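Local coordinates for pumilio domain-containing protein C56F2.08c (PDB 6NX5) that probably binds AU-rich regions in the 3' untranslated regions of mRNAs, the piece here being its N-terminal RNA recognition motif, at residues 14-17 / 18-21. Residues are numbered along the deposited sequence; the frame is centred on the assembly and turned at random. Where two conformers were deposited one is given.
Sequences GTSS and SAIH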
ATOM      1  N   GLY A  14      -9.537  -1.425 -15.169  1.00 30.28           N
ATOM      2  CA  GLY A  14     -10.870  -1.829 -14.775  1.00 37.90           C
ATOM      3  C   GLY A  14     -10.957  -3.006 -13.829  1.00 35.57           C
ATOM      4  O   GLY A  14     -12.072  -3.452 -13.537  1.00 36.40           O
ATOM      5  N   THR A  15      -9.830  -3.534 -13.343  1.00 28.83           N
ATOM      6  CA  THR A  15      -9.879  -4.656 -12.406  1.00 25.54           C
ATOM      7  C   THR A  15     -10.568  -4.242 -11.113  1.00 22.41           C
ATOM      8  O   THR A  15     -10.196  -3.246 -10.489  1.00 23.74           O
ATOM      9  CB  THR A  15      -8.473  -5.170 -12.094  1.00 24.40           C
ATOM     10  OG1 THR A  15      -7.853  -5.648 -13.297  1.00 24.85           O
ATOM     11  CG2 THR A  15      -8.544  -6.300 -11.091  1.00 20.47           C
ATOM     12  N   SER A  16     -11.567  -5.017 -10.711  1.00 21.27           N
ATOM     13  CA  SER A  16     -12.353  -4.702  -9.530  1.00 19.93           C
ATOM     14  C   SER A  16     -11.774  -5.368  -8.283  1.00 22.39           C
ATOM     15  O   SER A  16     -10.978  -6.311  -8.350  1.00 20.59           O
ATOM     16  CB  SER A  16     -13.806  -5.139  -9.724  1.00 20.83           C
ATOM     17  OG  SER A  16     -13.915  -6.554  -9.652  1.00 24.40           O
ATOM     18  N   SER A  17     -12.194  -4.861  -7.123  1.00 19.90           N
ATOM     19  CA  SER A  17     -11.734  -5.457  -5.874  0.74 21.23           C
ATOM     20  C   SER A  17     -12.264  -6.876  -5.704  1.00 22.57           C
ATOM     21  O   SER A  17     -11.575  -7.731  -5.130  1.00 18.67           O
ATOM     22  CB  SER A  17     -12.139  -4.584  -4.690  0.74 21.55           C
ATOM     23  OG  SER A  17     -13.544  -4.502  -4.569  0.74 17.30           O
ATOM     24  N   SER A  18     -13.468  -7.155  -6.208  1.00 22.59           N
ATOM     25  CA  SER A  18     -13.991  -8.515  -6.127  0.64 22.41           C
ATOM     26  C   SER A  18     -13.126  -9.485  -6.923  1.00 21.82           C
ATOM     27  O   SER A  18     -12.894 -10.616  -6.488  1.00 21.08           O
ATOM     28  CB  SER A  18     -15.440  -8.553  -6.616  0.64 23.83           C
ATOM     29  OG  SER A  18     -15.517  -8.134  -7.960  0.64 26.99           O
ATOM     30  N   ALA A  19     -12.624  -9.059  -8.084  1.00 22.29           N
ATOM     31  CA  ALA A  19     -11.726  -9.920  -8.844  1.00 19.58           C
ATOM     32  C   ALA A  19     -10.435 -10.178  -8.074  1.00 23.61           C
ATOM     33  O   ALA A  19      -9.909 -11.298  -8.073  1.00 23.23           O
ATOM     34  CB  ALA A  19     -11.430  -9.298 -10.212  1.00 20.40           C
ATOM     35  N   ILE A  20      -9.927  -9.157  -7.390  1.00 21.12           N
ATOM     36  CA  ILE A  20      -8.677  -9.310  -6.656  1.00 17.82           C
ATOM     37  C   ILE A  20      -8.846 -10.294  -5.503  1.00 17.18           C
ATOM     38  O   ILE A  20      -7.961 -11.119  -5.247  1.00 16.33           O
ATOM     39  CB  ILE A  20      -8.186  -7.929  -6.192  1.00 16.70           C
ATOM     40  CG1 ILE A  20      -7.763  -7.134  -7.431  1.00 22.08           C
ATOM     41  CG2 ILE A  20      -7.033  -8.060  -5.193  1.00 17.04           C
ATOM     42  CD1 ILE A  20      -7.537  -5.692  -7.182  1.00 25.77           C
ATOM     43  N   HIS A  21      -9.973 -10.231  -4.789  1.00 17.88           N
ATOM     44  CA  HIS A  21     -10.212 -11.204  -3.721  1.00 22.35           C
ATOM     45  C   HIS A  21     -10.220 -12.621  -4.267  1.00 24.83           C
ATOM     46  O   HIS A  21      -9.603 -13.525  -3.692  1.00 19.43           O
ATOM     47  CB  HIS A  21     -11.527 -10.908  -2.993  1.00 25.87           C
ATOM     48  CG  HIS A  21     -11.783 -11.816  -1.831  1.00 32.51           C
ATOM     49  ND1 HIS A  21     -12.074 -13.154  -1.990  1.00 35.66           N
ATOM     50  CD2 HIS A  21     -11.763 -11.590  -0.496  1.00 36.50           C
ATOM     51  CE1 HIS A  21     -12.261 -13.704  -0.804  1.00 34.27           C
ATOM     52  NE2 HIS A  21     -12.075 -12.778   0.119  1.00 35.25           N
TER
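The carbonyl of Ser16 is approached from both faces of its peptide plane by residues one helical turn ahead. On one side lie the amide of Ile20 and the methyl of Ala19; on the other comes CG1 of Ile20, 3.4 Å from Ser16 O. The amide makes the bond: Ile20 N donates to Ser16 O at 3.2 Å, tilted 19° from the carbonyl plane. The same kind of bond follows one residue on, from His21 N to Ser17 O at 3.0 Å, while the side chain of His21 leads away from the cap and touches Val30 and Ile33 of strand 30-35.

Ser16 stands at the N-cap position of helix 17-24. Ser16 OG sits between its own N and carbonyl carbon (chi1 73°), which turns it back over the first helical turn, 3.2 Å from Ala19 N. In the conformer described here, Ser16 OG also shares a hydrogen bond of 2.8 Å with Ser18 OG; because Ser18 has a second conformer, this link may not be permanent.

Thr15 adds an apolar contact just ahead of the cap. Thr15 CG2 meets CG1 of Ile20 at 3.8 Å, the two side chains crossing at about a right angle, while Thr15 OG1 bonds back to the carbonyl of Pro12. Beyond it Ile20 packs on Met35, Ala42 and Val44, fastening the first helix of the RRM to its four-stranded sheet. With an alanine at Ile20, the Thr15 methyl would probably lose its closest apolar partner, and a gap would be likely to open toward strands 30-35 and 42-46.

Chemically, the contact divides its work: serine hydroxyls cluster at the partly exposed helix start, that of Ser16 close to an amide of the first turn, whereas hydrocarbon contacts anchor the inner side.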